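Local coordinates for protein flavodoxin-like domain (Synechococcus elongatus PCC 6301, PDB 3HLY) that probably binds a flavin nucleotide, as flavodoxins do, and passes electrons as one domain of a larger flavoprotein, at residues Ser18-Arg23 and Ala126-Cys131; Val35-Val40 and Thr70-Ile75; Thr28-Glu33 and Trp141-Asp146; Thr74-Ala79 and Asp99-Gln104. All blocks are in the same frame, centred on the assembly; numbering follows the deposited sequence.

Contact 1: Ser18-Arg23 and Ala126-Cys131; sequences SQAIGR and AIYQQC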
loop_
_atom_site.group_PDB
_atom_site.type_symbol
_atom_site.label_atom_id
_atom_site.label_comp_id
_atom_site.label_asym_id
_atom_site.label_seq_id
_atom_site.Cartn_x
_atom_site.Cartn_y
_atom_site.Cartn_z
ATOM N N SER A 18 -0.440 -3.794 7.382
ATOM C CA SER A 18 -0.627 -4.360 6.045
ATOM C C SER A 18 -1.454 -5.651 6.082
ATOM O O SER A 18 -2.267 -5.883 5.190
ATOM C CB SER A 18 0.732 -4.572 5.354
ATOM O OG SER A 18 1.491 -5.631 5.930
ATOM N N GLN A 19 -1.279 -6.472 7.120
ATOM C CA GLN A 19 -2.044 -7.715 7.245
ATOM C C GLN A 19 -3.522 -7.434 7.527
ATOM O O GLN A 19 -4.402 -8.131 7.029
ATOM C CB GLN A 19 -1.481 -8.577 8.379
ATOM C CG GLN A 19 -0.323 -9.460 7.984
ATOM C CD GLN A 19 0.353 -10.089 9.190
ATOM O OE1 GLN A 19 -0.246 -10.214 10.265
ATOM N NE2 GLN A 19 1.605 -10.493 9.016
ATOM N N ALA A 20 -3.776 -6.426 8.360
ATOM C CA ALA A 20 -5.126 -6.018 8.715
ATOM C C ALA A 20 -5.854 -5.527 7.449
ATOM O O ALA A 20 -7.011 -5.864 7.226
ATOM C CB ALA A 20 -5.071 -4.907 9.751
ATOM N N ILE A 21 -5.186 -4.729 6.630
ATOM C CA ILE A 21 -5.803 -4.247 5.386
ATOM C C ILE A 21 -6.018 -5.452 4.477
ATOM O O ILE A 21 -7.068 -5.570 3.830
ATOM C CB ILE A 21 -4.890 -3.229 4.657
ATOM C CG1 ILE A 21 -4.766 -1.947 5.477
ATOM C CG2 ILE A 21 -5.474 -2.836 3.294
ATOM C CD1 ILE A 21 -3.541 -1.070 5.050
ATOM N N GLY A 22 -5.023 -6.340 4.430
ATOM C CA GLY A 22 -5.120 -7.531 3.596
ATOM C C GLY A 22 -6.303 -8.415 4.002
ATOM O O GLY A 22 -7.007 -8.958 3.157
ATOM N N ARG A 23 -6.531 -8.553 5.307
ATOM C CA ARG A 23 -7.651 -9.364 5.805
ATOM C C ARG A 23 -8.984 -8.791 5.311
ATOM O O ARG A 23 -9.882 -9.524 4.889
ATOM C CB ARG A 23 -7.656 -9.371 7.346
ATOM C CG ARG A 23 -7.449 -10.714 7.989
ATOM C CD ARG A 23 -7.309 -10.561 9.504
ATOM N NE ARG A 23 -6.353 -9.504 9.828
ATOM C CZ ARG A 23 -5.838 -9.281 11.031
ATOM N NH1 ARG A 23 -6.175 -10.049 12.061
ATOM N NH2 ARG A 23 -4.990 -8.279 11.206
ATOM N N ALA A 126 -8.388 -0.153 17.508
ATOM C CA ALA A 126 -9.175 0.794 16.729
ATOM C C ALA A 126 -8.534 0.998 15.355
ATOM O O ALA A 126 -9.204 0.898 14.326
ATOM C CB ALA A 126 -9.258 2.117 17.467
ATOM N N ILE A 127 -7.238 1.291 15.352
ATOM C CA ILE A 127 -6.505 1.490 14.114
ATOM C C ILE A 127 -6.550 0.243 13.223
ATOM O O ILE A 127 -6.697 0.349 11.999
ATOM C CB ILE A 127 -5.027 1.832 14.392
ATOM C CG1 ILE A 127 -4.917 3.224 15.020
ATOM C CG2 ILE A 127 -4.223 1.774 13.085
ATOM C CD1 ILE A 127 -5.253 4.342 14.074
ATOM N N TYR A 128 -6.415 -0.932 13.830
ATOM C CA TYR A 128 -6.433 -2.171 13.066
ATOM C C TYR A 128 -7.803 -2.431 12.480
ATOM O O TYR A 128 -7.917 -3.032 11.411
ATOM C CB TYR A 128 -5.996 -3.356 13.925
ATOM C CG TYR A 128 -4.530 -3.322 14.264
ATOM C CD1 TYR A 128 -3.573 -3.175 13.263
ATOM C CD2 TYR A 128 -4.094 -3.411 15.590
ATOM C CE1 TYR A 128 -2.223 -3.111 13.571
ATOM C CE2 TYR A 128 -2.739 -3.347 15.907
ATOM C CZ TYR A 128 -1.816 -3.195 14.894
ATOM O OH TYR A 128 -0.485 -3.106 15.188
ATOM N N GLN A 129 -8.843 -1.977 13.176
ATOM C CA GLN A 129 -10.206 -2.152 12.681
ATOM C C GLN A 129 -10.388 -1.259 11.462
ATOM O O GLN A 129 -11.055 -1.641 10.505
ATOM C CB GLN A 129 -11.240 -1.769 13.743
ATOM C CG GLN A 129 -12.689 -1.946 13.289
ATOM C CD GLN A 129 -13.022 -3.391 12.921
ATOM O OE1 GLN A 129 -12.975 -4.290 13.768
ATOM N NE2 GLN A 129 -13.354 -3.620 11.652
ATOM N N GLN A 130 -9.795 -0.068 11.509
ATOM C CA GLN A 130 -9.880 0.878 10.406
ATOM C C GLN A 130 -9.126 0.342 9.170
ATOM O O GLN A 130 -9.564 0.533 8.032
ATOM C CB GLN A 130 -9.322 2.234 10.838
ATOM C CG GLN A 130 -9.449 3.314 9.776
ATOM C CD GLN A 130 -8.831 4.619 10.216
ATOM O OE1 GLN A 130 -8.270 4.714 11.318
ATOM N NE2 GLN A 130 -8.915 5.638 9.360
ATOM N N CYS A 131 -7.980 -0.289 9.388
ATOM C CA CYS A 131 -7.238 -0.920 8.290
ATOM C C CYS A 131 -8.112 -2.013 7.645
ATOM O O CYS A 131 -8.197 -2.123 6.411
ATOM C CB CYS A 131 -5.989 -1.615 8.815
ATOM S SG CYS A 131 -4.660 -0.528 9.273
#
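Ile21 and Cys131 mark the point where helices 14-27 and 125-144 come together, their CA atoms only 4.6 Å apart. The axes of the two short segments approach to 8.1 Å and run in roughly the same direction, crossing at -44°. Small residues make this approach possible: Ala20 and Cys131 each direct CB at the other helix, and the two CB atoms meet at 3.5 Å. No hydrogen bond spans the gap. Instead, the backbone of Ile21 comes up against the carbonyl of Cys131, with CA of Ile21 lying 3.4 Å from O of Cys131 and the angle at the hydrogen 157°, a good CA-H...O contact. Ile21 adds its longer branch: CG1 lies 3.6 Å from CB of Cys131. SG of Cys131 stands beside its own backbone N (chi1 -74°), and CB makes the closer contact, with SG 4.1 Å from CG1 of Ile21. One turn earlier, Tyr128 covers the flank of Ala20. Ring atom CD1 of Tyr128 is 4.2 Å from CB of Ala20, and the methyl approaches the ring obliquely while also lying near the Tyr128 carbonyl oxygen. Cys131 and Tyr128 also pack on Leu17, extending the helix-helix seam toward the start of helix 14-27. On the sheet side of the pair, Ile21 leans on Phe88 of strand 84-88 and on Ile117, and Ser18 faces Ile5 and Tyr7 of strand 3-7, placing this seam against the parallel sheet of the flavodoxin-like fold.

Contact 2: Val35-Val40 and Thr70-Ile75; sequences VDLRAV and TALSTI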
loop_
_atom_site.group_PDB
_atom_site.type_symbol
_atom_site.label_atom_id
_atom_site.label_comp_id
_atom_site.label_asym_id
_atom_site.label_seq_id
_atom_site.Cartn_x
_atom_site.Cartn_y
_atom_site.Cartn_z
ATOM N N VAL A 35 4.060 -8.046 -1.146
ATOM C CA VAL A 35 5.442 -7.936 -1.565
ATOM C C VAL A 35 6.241 -7.227 -0.483
ATOM O O VAL A 35 5.739 -6.308 0.158
ATOM C CB VAL A 35 5.515 -7.149 -2.899
ATOM C CG1 VAL A 35 6.902 -6.576 -3.111
ATOM C CG2 VAL A 35 5.134 -8.066 -4.054
ATOM N N ASP A 36 7.472 -7.687 -0.262
ATOM C CA ASP A 36 8.362 -7.092 0.724
ATOM C C ASP A 36 9.325 -6.255 -0.109
ATOM O O ASP A 36 10.119 -6.798 -0.874
ATOM C CB ASP A 36 9.136 -8.177 1.475
ATOM C CG ASP A 36 10.056 -7.616 2.551
ATOM O OD1 ASP A 36 10.068 -6.384 2.776
ATOM O OD2 ASP A 36 10.773 -8.425 3.187
ATOM N N LEU A 37 9.243 -4.936 0.040
ATOM C CA LEU A 37 10.084 -4.027 -0.727
ATOM C C LEU A 37 11.586 -4.220 -0.460
ATOM O O LEU A 37 12.419 -3.979 -1.339
ATOM C CB LEU A 37 9.643 -2.594 -0.439
ATOM C CG LEU A 37 8.128 -2.391 -0.666
ATOM C CD1 LEU A 37 7.731 -0.972 -0.326
ATOM C CD2 LEU A 37 7.763 -2.714 -2.114
ATOM N N ARG A 38 11.920 -4.665 0.747
ATOM C CA ARG A 38 13.305 -4.905 1.130
ATOM C C ARG A 38 13.943 -6.028 0.331
ATOM O O ARG A 38 15.166 -6.084 0.229
ATOM C CB ARG A 38 13.421 -5.317 2.596
ATOM C CG ARG A 38 13.039 -4.325 3.655
ATOM C CD ARG A 38 13.297 -4.993 4.993
ATOM N NE ARG A 38 12.782 -4.244 6.130
ATOM C CZ ARG A 38 13.409 -3.227 6.704
ATOM N NH1 ARG A 38 14.590 -2.823 6.247
ATOM N NH2 ARG A 38 12.854 -2.622 7.748
ATOM N N ALA A 39 13.137 -6.925 -0.230
ATOM C CA ALA A 39 13.710 -8.058 -0.948
ATOM C C ALA A 39 13.068 -8.533 -2.249
ATOM O O ALA A 39 13.609 -9.424 -2.903
ATOM C CB ALA A 39 13.810 -9.234 0.013
ATOM N N VAL A 40 11.935 -7.967 -2.640
ATOM C CA VAL A 40 11.270 -8.423 -3.860
ATOM C C VAL A 40 12.054 -8.161 -5.141
ATOM O O VAL A 40 12.815 -7.203 -5.228
ATOM C CB VAL A 40 9.869 -7.777 -4.010
ATOM C CG1 VAL A 40 10.007 -6.292 -4.285
ATOM C CG2 VAL A 40 9.105 -8.452 -5.129
ATOM N N THR A 70 14.892 1.351 -4.975
ATOM C CA THR A 70 14.737 0.793 -6.312
ATOM C C THR A 70 13.325 0.215 -6.423
ATOM O O THR A 70 12.659 0.334 -7.452
ATOM C CB THR A 70 15.756 -0.336 -6.561
ATOM O OG1 THR A 70 17.074 0.141 -6.280
ATOM C CG2 THR A 70 15.694 -0.797 -8.002
ATOM N N ALA A 71 12.888 -0.434 -5.350
ATOM C CA ALA A 71 11.556 -1.017 -5.307
ATOM C C ALA A 71 10.538 0.125 -5.417
ATOM O O ALA A 71 9.620 0.085 -6.235
ATOM C CB ALA A 71 11.366 -1.774 -3.989
ATOM N N LEU A 72 10.737 1.155 -4.597
ATOM C CA LEU A 72 9.848 2.307 -4.576
ATOM C C LEU A 72 9.761 2.941 -5.962
ATOM O O LEU A 72 8.665 3.149 -6.486
ATOM C CB LEU A 72 10.350 3.330 -3.558
ATOM C CG LEU A 72 9.277 4.113 -2.800
ATOM C CD1 LEU A 72 8.487 3.157 -1.907
ATOM C CD2 LEU A 72 9.931 5.209 -1.959
ATOM N N SER A 73 10.920 3.229 -6.558
ATOM C CA SER A 73 10.972 3.837 -7.887
ATOM C C SER A 73 10.278 2.970 -8.928
ATOM O O SER A 73 9.660 3.476 -9.869
ATOM C CB SER A 73 12.425 4.060 -8.310
ATOM O OG SER A 73 13.059 5.014 -7.472
ATOM N N THR A 74 10.376 1.656 -8.758
ATOM C CA THR A 74 9.759 0.739 -9.699
ATOM C C THR A 74 8.228 0.797 -9.648
ATOM O O THR A 74 7.557 0.567 -10.660
ATOM C CB THR A 74 10.221 -0.704 -9.443
ATOM O OG1 THR A 74 11.654 -0.757 -9.477
ATOM C CG2 THR A 74 9.661 -1.629 -10.509
ATOM N N ILE A 75 7.679 1.084 -8.469
ATOM C CA ILE A 75 6.226 1.184 -8.322
ATOM C C ILE A 75 5.769 2.466 -9.028
ATOM O O ILE A 75 4.848 2.445 -9.842
ATOM C CB ILE A 75 5.818 1.216 -6.817
ATOM C CG1 ILE A 75 6.142 -0.138 -6.171
ATOM C CG2 ILE A 75 4.331 1.568 -6.669
ATOM C CD1 ILE A 75 5.959 -0.183 -4.660
#
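Leu37 and Ala71 form the tight part of this contact. The Ala71 methyl points from helix 66-78 into the backbone of the turn after strand 32-36, with its CB 3.6 Å from O of Leu37 and 4.0 Å from CB of Leu37. Beyond it, Leu37 extends one branch to the next turn of the helix, where CD2 meets the end methyl CD1 of Ile75 at 4.0 Å. The two side chains cross at about a right angle, so they touch through methyls and not along their lengths. CG of Leu37 stands beside its own backbone N (chi1 -53°), which turns the isobutyl group toward the helix. The turn is an Asx turn: OD1 of Asp36 accepts from N of Arg38 at 3.2 Å, met from above the carboxylate plane. In this flavodoxin-like fold it leads from the edge strand into helix 42-51, and Leu57 of the inner strand 54-58 packs against both Leu37 and Ile75. Packing is looser at Leu72, whose CD1 comes no nearer than 4.5 Å to CD1 of Leu37. The solvent side belongs to Arg38 and Ala39, both directed away from the helix, with Arg38 NE bonded to the carbonyl of Ser9.

Contact 3: Thr28-Glu33 and Trp141-Asp146; sequences TGVAVE and WLTRAD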
loop_
_atom_site.group_PDB
_atom_site.type_symbol
_atom_site.label_atom_id
_atom_site.label_comp_id
_atom_site.label_asym_id
_atom_site.label_seq_id
_atom_site.Cartn_x
_atom_site.Cartn_y
_atom_site.Cartn_z
ATOM N N THR A 28 -13.610 -9.883 0.898
ATOM C CA THR A 28 -14.486 -9.458 -0.180
ATOM C C THR A 28 -14.254 -10.262 -1.430
ATOM O O THR A 28 -14.955 -10.057 -2.417
ATOM C CB THR A 28 -14.275 -8.001 -0.579
ATOM O OG1 THR A 28 -13.074 -7.897 -1.354
ATOM C CG2 THR A 28 -14.186 -7.121 0.661
ATOM N N GLY A 29 -13.253 -11.145 -1.410
ATOM C CA GLY A 29 -12.989 -11.951 -2.586
ATOM C C GLY A 29 -11.955 -11.401 -3.542
ATOM O O GLY A 29 -11.778 -11.936 -4.633
ATOM N N VAL A 30 -11.264 -10.336 -3.158
ATOM C CA VAL A 30 -10.226 -9.787 -4.026
ATOM C C VAL A 30 -8.942 -10.584 -3.778
ATOM O O VAL A 30 -8.699 -11.014 -2.653
ATOM C CB VAL A 30 -9.952 -8.312 -3.701
ATOM C CG1 VAL A 30 -8.732 -7.831 -4.471
ATOM C CG2 VAL A 30 -11.178 -7.477 -4.052
ATOM N N ALA A 31 -8.145 -10.802 -4.821
ATOM C CA ALA A 31 -6.878 -11.529 -4.676
ATOM C C ALA A 31 -5.799 -10.540 -4.257
ATOM O O ALA A 31 -5.501 -9.600 -4.985
ATOM C CB ALA A 31 -6.472 -12.187 -5.991
ATOM N N VAL A 32 -5.200 -10.767 -3.094
ATOM C CA VAL A 32 -4.173 -9.862 -2.609
ATOM C C VAL A 32 -2.754 -10.359 -2.830
ATOM O O VAL A 32 -2.412 -11.490 -2.474
ATOM C CB VAL A 32 -4.366 -9.599 -1.121
ATOM C CG1 VAL A 32 -3.314 -8.625 -0.622
ATOM C CG2 VAL A 32 -5.773 -9.079 -0.892
ATOM N N GLU A 33 -1.922 -9.512 -3.415
ATOM C CA GLU A 33 -0.542 -9.901 -3.640
ATOM C C GLU A 33 0.366 -9.061 -2.754
ATOM O O GLU A 33 0.461 -7.846 -2.908
ATOM C CB GLU A 33 -0.190 -9.743 -5.123
ATOM C CG GLU A 33 1.197 -10.219 -5.498
ATOM C CD GLU A 33 1.309 -10.549 -6.978
ATOM O OE1 GLU A 33 0.931 -9.703 -7.819
ATOM O OE2 GLU A 33 1.783 -11.658 -7.301
ATOM N N TRP A 141 -15.536 -1.886 -3.494
ATOM C CA TRP A 141 -15.546 -0.940 -4.616
ATOM C C TRP A 141 -15.074 -1.618 -5.898
ATOM O O TRP A 141 -15.511 -1.258 -6.999
ATOM C CB TRP A 141 -14.669 0.302 -4.340
ATOM C CG TRP A 141 -15.351 1.354 -3.483
ATOM C CD1 TRP A 141 -14.987 1.755 -2.229
ATOM C CD2 TRP A 141 -16.535 2.099 -3.813
ATOM N NE1 TRP A 141 -15.869 2.699 -1.756
ATOM C CE2 TRP A 141 -16.828 2.929 -2.709
ATOM C CE3 TRP A 141 -17.374 2.144 -4.935
ATOM C CZ2 TRP A 141 -17.930 3.800 -2.694
ATOM C CZ3 TRP A 141 -18.472 3.013 -4.920
ATOM C CH2 TRP A 141 -18.735 3.826 -3.807
ATOM N N LEU A 142 -14.180 -2.596 -5.755
ATOM C CA LEU A 142 -13.654 -3.318 -6.913
ATOM C C LEU A 142 -14.620 -4.425 -7.318
ATOM O O LEU A 142 -14.899 -4.599 -8.499
ATOM C CB LEU A 142 -12.280 -3.906 -6.596
ATOM C CG LEU A 142 -11.205 -2.892 -6.224
ATOM C CD1 LEU A 142 -10.072 -3.607 -5.514
ATOM C CD2 LEU A 142 -10.716 -2.154 -7.463
ATOM N N THR A 143 -15.133 -5.162 -6.334
ATOM C CA THR A 143 -16.088 -6.243 -6.588
ATOM C C THR A 143 -17.346 -5.748 -7.304
ATOM O O THR A 143 -18.053 -6.533 -7.942
ATOM C CB THR A 143 -16.545 -6.929 -5.280
ATOM O OG1 THR A 143 -15.408 -7.444 -4.584
ATOM C CG2 THR A 143 -17.485 -8.089 -5.586
ATOM N N ARG A 144 -17.629 -4.452 -7.187
ATOM C CA ARG A 144 -18.804 -3.863 -7.823
ATOM C C ARG A 144 -18.497 -3.211 -9.170
ATOM O O ARG A 144 -19.388 -3.052 -10.002
ATOM C CB ARG A 144 -19.451 -2.843 -6.884
ATOM C CG ARG A 144 -20.268 -3.475 -5.763
ATOM C CD ARG A 144 -20.554 -2.480 -4.655
ATOM N NE ARG A 144 -21.443 -3.028 -3.633
ATOM C CZ ARG A 144 -22.760 -3.156 -3.773
ATOM N NH1 ARG A 144 -23.352 -2.777 -4.900
ATOM N NH2 ARG A 144 -23.488 -3.644 -2.778
ATOM N N ALA A 145 -17.241 -2.833 -9.387
ATOM C CA ALA A 145 -16.844 -2.216 -10.649
ATOM C C ALA A 145 -16.479 -3.318 -11.648
ATOM O O ALA A 145 -15.551 -3.168 -12.450
ATOM C CB ALA A 145 -15.657 -1.290 -10.427
ATOM N N ASP A 146 -17.216 -4.425 -11.587
ATOM C CA ASP A 146 -16.983 -5.566 -12.468
ATOM C C ASP A 146 -18.270 -6.345 -12.767
ATOM O O ASP A 146 -19.327 -6.027 -12.173
ATOM C CB ASP A 146 -15.944 -6.498 -11.841
#
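A surface contact, in which Thr28 and Val30 meet Leu142 and Thr143, closes the end of the flavodoxin-like fold where strand 32-36 begins. It joins the turn after helix 14-27 to the last part of helix 125-144, near the end of the modelled chain. That turn is a Schellman motif: Gly29, with positive phi (94°), ends helix 14-27 and lets the chain swing round into the edge strand. The two backbones stay well apart, and Val30 and Thr143, the nearest pair, have their CA atoms 7.3 Å from each other. Side chains therefore bridge the gap, and they do so lightly. On the apolar side, CG2 of Val30 touches CD1 of Leu142 at 4.3 Å. Both residues also rest on Val3 of strand 3-7, and Leu142 packs on Arg53, so this half of the contact tucks against the start of the sheet. The other half, nearer solvent, is threonine against threonine. Each hydroxyl already has a partner on its own side: OG1 of Thr28 bonds back to the carbonyl of Leu25 in the last turn of helix 14-27, and OG1 of Thr143 to that of Gly139. For Thr143 this follows from the torsion, since OG1 lies beside the backbone N (chi1 -58°), in place to reach back one turn. What crosses between the segments is mainly proximity. The two side chains meet at a slant with their OG1 atoms 4.0 Å apart, and the nearest polar approach puts OG1 of Thr143 3.4 Å from the carbonyl O of Thr28.

Contact 4: Thr74-Ala79 and Asp99-Gln104; sequences TIFAAA and DALLAQ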
loop_
_atom_site.group_PDB
_atom_site.type_symbol
_atom_site.label_atom_id
_atom_site.label_comp_id
_atom_site.label_asym_id
_atom_site.label_seq_id
_atom_site.Cartn_x
_atom_site.Cartn_y
_atom_site.Cartn_z
ATOM N N THR A 74 10.376 1.656 -8.758
ATOM C CA THR A 74 9.759 0.739 -9.699
ATOM C C THR A 74 8.228 0.797 -9.648
ATOM O O THR A 74 7.557 0.567 -10.660
ATOM C CB THR A 74 10.221 -0.704 -9.443
ATOM O OG1 THR A 74 11.654 -0.757 -9.477
ATOM C CG2 THR A 74 9.661 -1.629 -10.509
ATOM N N ILE A 75 7.679 1.084 -8.469
ATOM C CA ILE A 75 6.226 1.184 -8.322
ATOM C C ILE A 75 5.769 2.466 -9.028
ATOM O O ILE A 75 4.848 2.445 -9.842
ATOM C CB ILE A 75 5.818 1.216 -6.817
ATOM C CG1 ILE A 75 6.142 -0.138 -6.171
ATOM C CG2 ILE A 75 4.331 1.568 -6.669
ATOM C CD1 ILE A 75 5.959 -0.183 -4.660
ATOM N N PHE A 76 6.437 3.576 -8.727
ATOM C CA PHE A 76 6.091 4.858 -9.342
ATOM C C PHE A 76 6.195 4.769 -10.855
ATOM O O PHE A 76 5.324 5.253 -11.585
ATOM C CB PHE A 76 7.006 5.962 -8.806
ATOM C CG PHE A 76 6.643 6.424 -7.426
ATOM C CD1 PHE A 76 7.615 6.571 -6.449
ATOM C CD2 PHE A 76 5.322 6.721 -7.104
ATOM C CE1 PHE A 76 7.279 7.005 -5.168
ATOM C CE2 PHE A 76 4.974 7.159 -5.826
ATOM C CZ PHE A 76 5.949 7.300 -4.859
ATOM N N ALA A 77 7.259 4.135 -11.325
ATOM C CA ALA A 77 7.462 3.971 -12.755
ATOM C C ALA A 77 6.336 3.157 -13.388
ATOM O O ALA A 77 5.906 3.458 -14.484
ATOM C CB ALA A 77 8.818 3.303 -13.019
ATOM N N ALA A 78 5.839 2.138 -12.693
ATOM C CA ALA A 78 4.780 1.302 -13.257
ATOM C C ALA A 78 3.336 1.692 -12.930
ATOM O O ALA A 78 2.407 1.243 -13.612
ATOM C CB ALA A 78 5.017 -0.155 -12.868
ATOM N N ALA A 79 3.133 2.507 -11.896
ATOM C CA ALA A 79 1.775 2.905 -11.536
ATOM C C ALA A 79 1.183 3.774 -12.639
ATOM O O ALA A 79 1.901 4.553 -13.274
ATOM C CB ALA A 79 1.775 3.663 -10.213
ATOM N N ASP A 99 1.323 12.498 2.735
ATOM C CA ASP A 99 1.014 13.546 1.770
ATOM C C ASP A 99 1.949 13.578 0.556
ATOM O O ASP A 99 1.498 13.763 -0.578
ATOM C CB ASP A 99 1.031 14.896 2.483
ATOM C CG ASP A 99 0.275 14.866 3.807
ATOM O OD1 ASP A 99 -0.812 15.473 3.890
ATOM O OD2 ASP A 99 0.767 14.222 4.767
ATOM N N ALA A 100 3.248 13.394 0.793
ATOM C CA ALA A 100 4.235 13.408 -0.282
ATOM C C ALA A 100 3.979 12.287 -1.295
ATOM O O ALA A 100 3.983 12.526 -2.504
ATOM C CB ALA A 100 5.645 13.277 0.303
ATOM N N LEU A 101 3.767 11.069 -0.796
ATOM C CA LEU A 101 3.491 9.926 -1.657
ATOM C C LEU A 101 2.187 10.166 -2.385
ATOM O O LEU A 101 2.099 9.959 -3.587
ATOM C CB LEU A 101 3.353 8.632 -0.845
ATOM C CG LEU A 101 4.596 7.974 -0.252
ATOM C CD1 LEU A 101 5.570 7.621 -1.366
ATOM C CD2 LEU A 101 5.241 8.919 0.743
ATOM N N LEU A 102 1.177 10.608 -1.647
ATOM C CA LEU A 102 -0.134 10.854 -2.229
ATOM C C LEU A 102 -0.069 11.836 -3.402
ATOM O O LEU A 102 -0.767 11.655 -4.402
ATOM C CB LEU A 102 -1.107 11.365 -1.154
ATOM C CG LEU A 102 -2.543 11.669 -1.604
ATOM C CD1 LEU A 102 -3.207 10.402 -2.144
ATOM C CD2 LEU A 102 -3.336 12.223 -0.439
ATOM N N ALA A 103 0.762 12.868 -3.285
ATOM C CA ALA A 103 0.895 13.844 -4.364
ATOM C C ALA A 103 1.425 13.141 -5.616
ATOM O O ALA A 103 0.853 13.260 -6.700
ATOM C CB ALA A 103 1.834 14.974 -3.943
ATOM N N GLN A 104 2.502 12.387 -5.448
ATOM C CA GLN A 104 3.108 11.651 -6.549
ATOM C C GLN A 104 2.125 10.762 -7.306
ATOM O O GLN A 104 2.083 10.794 -8.534
ATOM C CB GLN A 104 4.262 10.803 -6.034
ATOM C CG GLN A 104 5.618 11.362 -6.372
ATOM C CD GLN A 104 6.725 10.513 -5.818
ATOM O OE1 GLN A 104 6.920 10.451 -4.600
ATOM N NE2 GLN A 104 7.455 9.838 -6.705
#
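Phe76 lies with one face over the amide of Gln104, whose NE2 sits 3.1 Å from the ring plane, above the ring centre. The closest single atom pair is NE2 of Gln104 with CE1 of Phe76 at 3.2 Å. The amide plane is tilted 33° from the ring, while the two side chains cross at about a right angle. The other neighbour comes in at the rim: CD1 of Leu101 meets CZ of Phe76 at 3.5 Å, close to the ring plane. Gln104 reaches the ring with an extended chain (chi2 179°), and its CB lies 3.7 Å from CE2 of Phe76, so the aliphatic part packs as well as the amide. Moving outward, the ring of Phe105 meets that of Phe76 with planes at about 45°, and Leu101 backs onto Leu87 of strand 84-88. Phe76 thus bridges helices 66-78 and 98-107, consecutive helices of this flavodoxin-like fold, joined in the chain through strand 84-88. With the amide inclined so little to the ring, a straight N-H...pi bond is unlikely; the gain is probably dispersion, plus a weak electrostatic attraction of the partly positive NH2 group for the ring face.

Contacts 1 and 2 lie on opposite sides of the chain's centre, about 21 Å between centres, as do contacts 1 and 4 at about 22 Å between centres; the sheet separates the helix pair of contact 1 from helices 66-78 and 98-107. Contacts 2 and 4 are about 12 Å apart between centres and share Thr74 and Ile75, so helix 66-78 meets the edge-strand turn at one place and helix 98-107 at another. Contacts 1 and 3 both use helix 125-144 and touch where O of Gly22 packs on CG2 of Val32 at 4.2 Å. Contacts 2 and 3, about 23 Å between centres, sit at the two ends of the same edge strand; flavodoxins bind flavin at the C-terminal strand ends, the end nearer contact 2.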